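Local coordinates for penicillin-binding protein 1A (Mycobacterium tuberculosis, PDB 5CXW) that builds cross-linked peptidoglycan for the cell wall, polymerising glycan strands and, in the penicillin-sensitive transpeptidase part present here, joining their peptides, at residues Q234-V237 with V243-D246; R75-G80 with F88-L93. One frame throughout, in Å; residues are numbered along the deposited sequence.

Two ways of closing a short chain loop occur in this transpeptidase domain. Contact 1 (234-237 with 243-246) is a beta hairpin at the surface, on the outer part of a small three-stranded sheet; contact 2 (75-80 with 88-93) lies buried, where an outermost strand of the five-stranded sheet runs into a loop. The first relies on backbone hydrogen bonds, with a water-bridged amide and carboxylate beside them; the second has no strand pairing between its segments and depends on a tyrosine hydroxyl, an amide and one backbone bond. Their centres are about 25 Å apart and they do not touch, yet helix 2-19 packs against both.

Contact 1 of 2, residues Q234-V237 with V243-D246; sequences QKVV and VLFD
The ring of F245 lies slantwise over the neighbouring strand, presenting neither a clear face nor a clear edge to Q234 O, the CA of K235 and CG2 of V236; its CE2 comes within 3.8 Å of Q234 O. The remaining flat groups, the amide of Q234 and the carboxylate of D246, stand almost perpendicular, with their planes 89° apart. One water joins them, accepting from Q234 NE2 and donating to D246 OD1 at 2.7 Å. This is an antiparallel beta hairpin with a classic bulge: L244 and F245 both face V236. The bulge gives V236 O two donors, L244 N at 2.8 Å and F245 N at 3.2 Å, while V236 N returns a nearly straight bond (165°) to F245 O. F245 O also receives a CA-H...O contact from K235.

The two faces differ: one is apolar, the other mixes charged and apolar side chains. On the side of V236 and F245, helix 2-19 packs against the hairpin, F19 meeting V236 and L244, and L18 meeting F245. On the side of K235, V237, V243 and D246, the lysine runs fully extended, its CG anti to the backbone N (chi1 -174°), and passes its methylenes across the carboxylate at a slant, CD and CE each 3.7 Å from D246 OD2. K235 NZ remains 4.2 Å from D246 OD2, beyond a salt bridge, so any attraction is probably modest; D246 OD1 is meanwhile bonded to S248 N. Beside K235, CG2 of V237 meets CG2 of V243 at 4.2 Å.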
loop_
_atom_site.group_PDB
_atom_site.type_symbol
_atom_site.label_atom_id
_atom_site.label_comp_id
_atom_site.label_asym_id
_atom_site.label_seq_id
_atom_site.Cartn_x
_atom_site.Cartn_y
_atom_site.Cartn_z
ATOM N N GLN A 234 9.057 11.674 -16.271
ATOM C CA GLN A 234 9.038 10.900 -17.503
ATOM C C GLN A 234 10.083 11.389 -18.502
ATOM O O GLN A 234 10.744 10.586 -19.158
ATOM C CB GLN A 234 7.649 10.969 -18.137
ATOM C CG GLN A 234 7.464 10.211 -19.448
ATOM C CD GLN A 234 7.725 8.722 -19.263
ATOM O OE1 GLN A 234 7.397 8.116 -18.212
ATOM N NE2 GLN A 234 8.324 8.118 -20.255
ATOM N N LYS A 235 10.237 12.699 -18.625
ATOM C CA LYS A 235 11.140 13.226 -19.676
ATOM C C LYS A 235 11.554 14.622 -19.286
ATOM O O LYS A 235 10.816 15.344 -18.590
ATOM C CB LYS A 235 10.441 13.199 -21.027
ATOM C CG LYS A 235 11.343 13.583 -22.199
ATOM C CD LYS A 235 10.629 13.324 -23.524
ATOM C CE LYS A 235 11.458 13.658 -24.739
ATOM N NZ LYS A 235 10.605 13.666 -25.956
ATOM N N VAL A 236 12.784 14.997 -19.662
ATOM C CA VAL A 236 13.263 16.362 -19.403
ATOM C C VAL A 236 13.972 16.841 -20.664
ATOM O O VAL A 236 14.818 16.122 -21.186
ATOM C CB VAL A 236 14.285 16.381 -18.249
ATOM C CG1 VAL A 236 14.731 17.814 -17.956
ATOM C CG2 VAL A 236 13.669 15.788 -16.978
ATOM N N VAL A 237 13.572 18.037 -21.124
ATOM C CA VAL A 237 14.182 18.624 -22.355
ATOM C C VAL A 237 14.570 20.027 -21.955
ATOM O O VAL A 237 13.786 20.737 -21.261
ATOM C CB VAL A 237 13.193 18.666 -23.516
ATOM C CG1 VAL A 237 13.874 19.190 -24.800
ATOM C CG2 VAL A 237 12.613 17.291 -23.793
ATOM N N VAL A 243 17.133 17.031 -25.452
ATOM C CA VAL A 243 16.699 16.013 -24.528
ATOM C C VAL A 243 17.787 15.701 -23.511
ATOM O O VAL A 243 18.922 15.405 -23.885
ATOM C CB VAL A 243 16.246 14.702 -25.210
ATOM C CG1 VAL A 243 15.727 13.740 -24.147
ATOM C CG2 VAL A 243 15.134 15.016 -26.239
ATOM N N LEU A 244 17.431 15.758 -22.237
ATOM C CA LEU A 244 18.359 15.512 -21.135
ATOM C C LEU A 244 18.075 14.213 -20.380
ATOM O O LEU A 244 18.955 13.709 -19.672
ATOM C CB LEU A 244 18.272 16.638 -20.137
ATOM C CG LEU A 244 18.580 18.022 -20.662
ATOM C CD1 LEU A 244 18.487 18.982 -19.497
ATOM C CD2 LEU A 244 19.961 18.021 -21.246
ATOM N N PHE A 245 16.829 13.752 -20.431
ATOM C CA PHE A 245 16.430 12.529 -19.730
ATOM C C PHE A 245 15.146 12.037 -20.374
ATOM O O PHE A 245 14.246 12.839 -20.670
ATOM C CB PHE A 245 16.196 12.783 -18.253
ATOM C CG PHE A 245 15.563 11.598 -17.530
ATOM C CD1 PHE A 245 16.343 10.484 -17.176
ATOM C CD2 PHE A 245 14.167 11.570 -17.262
ATOM C CE1 PHE A 245 15.743 9.384 -16.543
ATOM C CE2 PHE A 245 13.573 10.479 -16.614
ATOM C CZ PHE A 245 14.373 9.389 -16.255
ATOM N N ASP A 246 15.051 10.736 -20.584
ATOM C CA ASP A 246 13.798 10.153 -21.076
ATOM C C ASP A 246 13.659 8.783 -20.461
ATOM O O ASP A 246 14.467 7.912 -20.763
ATOM C CB ASP A 246 13.830 10.033 -22.609
ATOM C CG ASP A 246 12.462 9.700 -23.207
ATOM O OD1 ASP A 246 11.612 9.088 -22.533
ATOM O OD2 ASP A 246 12.225 10.100 -24.344
HETATM O O HOH W 1 8.928 9.608 -22.521
#

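Contact 2 of 2, residues R75-G80 with F88-L93; sequences RAYYGG and FAQAGL
Y77 reaches from the end of strand 74-78 to A89 and Q90, and the segment then turns from side-chain to backbone contacts. A trans first torsion (chi1 -172°) swings the ring out beside its own carbonyl carbon and carries its hydroxyl end up to the loop, where the methyl of A89 packs obliquely against the ring, 3.6 Å from CZ of Y77. At the ring edge, Q90 NE2 donates to Y77 OH at 3.0 Å, the oxygen lying exactly in the amide plane. The same hydroxyl is hydrogen-bonded to OD2 of D87, so two side chains fix its position, while Q90 OE1 accepts a hydrogen bond from R210 NH1. Y78 directs its CB away from the loop, its carbonyl O only loosely near the A89 methyl. G79 follows with the backbone link: its O accepts from F88 N at 2.8 Å, in the carbonyl plane and on a lone pair, and also lies at the edge of the F88 ring.

The contact thus closes the loop after an outermost strand of the five-stranded sheet. Strand 60-67 flanks that strand, with V65 touching both Y77 and A89; helix 2-19 packs on Y77 and Q90, and helix 39-53 meets A76 and Y78.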
loop_
_atom_site.group_PDB
_atom_site.type_symbol
_atom_site.label_atom_id
_atom_site.label_comp_id
_atom_site.label_asym_id
_atom_site.label_seq_id
_atom_site.Cartn_x
_atom_site.Cartn_y
_atom_site.Cartn_z
ATOM N N ARG A 75 1.181 7.623 -11.353
ATOM C CA ARG A 75 0.052 8.034 -12.161
ATOM C C ARG A 75 -0.919 8.973 -11.476
ATOM O O ARG A 75 -1.646 9.734 -12.153
ATOM C CB ARG A 75 -0.727 6.833 -12.684
ATOM C CG ARG A 75 0.111 5.881 -13.510
ATOM C CD ARG A 75 0.717 6.616 -14.694
ATOM N NE ARG A 75 1.332 5.670 -15.633
ATOM C CZ ARG A 75 2.333 5.991 -16.487
ATOM N NH1 ARG A 75 2.834 7.234 -16.569
ATOM N NH2 ARG A 75 2.838 5.053 -17.306
ATOM N N ALA A 76 -1.047 8.845 -10.157
ATOM C CA ALA A 76 -1.910 9.713 -9.393
ATOM C C ALA A 76 -1.274 9.890 -8.024
ATOM O O ALA A 76 -0.705 8.965 -7.477
ATOM C CB ALA A 76 -3.295 9.107 -9.225
ATOM N N TYR A 77 -1.407 11.079 -7.484
ATOM C CA TYR A 77 -0.738 11.443 -6.225
ATOM C C TYR A 77 -1.500 12.590 -5.571
ATOM O O TYR A 77 -1.509 13.744 -6.087
ATOM C CB TYR A 77 0.709 11.889 -6.519
ATOM C CG TYR A 77 1.590 12.109 -5.311
ATOM C CD1 TYR A 77 2.297 11.058 -4.755
ATOM C CD2 TYR A 77 1.703 13.374 -4.710
ATOM C CE1 TYR A 77 3.125 11.231 -3.669
ATOM C CE2 TYR A 77 2.527 13.559 -3.629
ATOM C CZ TYR A 77 3.242 12.475 -3.118
ATOM O OH TYR A 77 4.041 12.680 -2.066
ATOM N N TYR A 78 -2.170 12.245 -4.464
ATOM C CA TYR A 78 -2.867 13.169 -3.660
ATOM C C TYR A 78 -2.259 13.089 -2.267
ATOM O O TYR A 78 -2.434 12.076 -1.565
ATOM C CB TYR A 78 -4.369 12.827 -3.626
ATOM C CG TYR A 78 -5.127 13.826 -2.739
ATOM C CD1 TYR A 78 -5.586 15.048 -3.226
ATOM C CD2 TYR A 78 -5.296 13.570 -1.387
ATOM C CE1 TYR A 78 -6.246 15.958 -2.386
ATOM C CE2 TYR A 78 -5.934 14.452 -0.560
ATOM C CZ TYR A 78 -6.404 15.643 -1.052
ATOM O OH TYR A 78 -7.036 16.504 -0.164
ATOM N N GLY A 79 -1.574 14.133 -1.841
ATOM C CA GLY A 79 -1.071 14.192 -0.447
ATOM C C GLY A 79 -1.765 15.209 0.437
ATOM O O GLY A 79 -1.400 15.359 1.597
ATOM N N GLY A 80 -2.752 15.910 -0.107
ATOM C CA GLY A 80 -3.371 17.006 0.604
ATOM C C GLY A 80 -3.798 18.089 -0.374
ATOM O O GLY A 80 -3.412 18.085 -1.544
ATOM N N PHE A 88 0.694 14.276 3.189
ATOM C CA PHE A 88 0.304 13.007 3.867
ATOM C C PHE A 88 0.639 11.718 3.125
ATOM O O PHE A 88 0.565 10.646 3.748
ATOM C CB PHE A 88 -1.155 12.963 4.253
ATOM C CG PHE A 88 -1.415 13.677 5.536
ATOM C CD1 PHE A 88 -1.090 13.055 6.725
ATOM C CD2 PHE A 88 -1.788 14.990 5.519
ATOM C CE1 PHE A 88 -1.265 13.729 7.945
ATOM C CE2 PHE A 88 -1.971 15.679 6.729
ATOM C CZ PHE A 88 -1.714 15.019 7.918
ATOM N N ALA A 89 0.992 11.819 1.839
ATOM C CA ALA A 89 1.489 10.686 1.081
ATOM C C ALA A 89 2.946 10.338 1.400
ATOM O O ALA A 89 3.421 9.277 0.979
ATOM C CB ALA A 89 1.345 10.916 -0.439
ATOM N N GLN A 90 3.620 11.228 2.101
ATOM C CA GLN A 90 4.986 11.081 2.531
ATOM C C GLN A 90 5.148 10.879 4.024
ATOM O O GLN A 90 6.279 10.583 4.475
ATOM C CB GLN A 90 5.803 12.311 2.118
ATOM C CG GLN A 90 5.924 12.480 0.609
ATOM C CD GLN A 90 6.794 11.425 -0.059
ATOM O OE1 GLN A 90 7.760 10.914 0.535
ATOM N NE2 GLN A 90 6.466 11.075 -1.293
ATOM N N ALA A 91 4.052 10.984 4.773
ATOM C CA ALA A 91 4.092 10.864 6.226
ATOM C C ALA A 91 4.377 9.457 6.667
ATOM O O ALA A 91 3.931 8.487 6.021
ATOM C CB ALA A 91 2.760 11.339 6.813
ATOM N N GLY A 92 5.137 9.278 7.742
ATOM C CA GLY A 92 5.267 7.897 8.292
ATOM C C GLY A 92 4.017 7.489 9.055
ATOM O O GLY A 92 3.622 8.168 10.044
ATOM N N LEU A 93 3.343 6.455 8.584
ATOM C CA LEU A 93 2.068 6.050 9.086
ATOM C C LEU A 93 2.033 4.568 9.442
ATOM O O LEU A 93 2.548 3.757 8.703
ATOM C CB LEU A 93 0.985 6.381 8.060
ATOM C CG LEU A 93 0.781 7.861 7.721
ATOM C CD1 LEU A 93 -0.132 8.047 6.499
ATOM C CD2 LEU A 93 0.215 8.612 8.938
#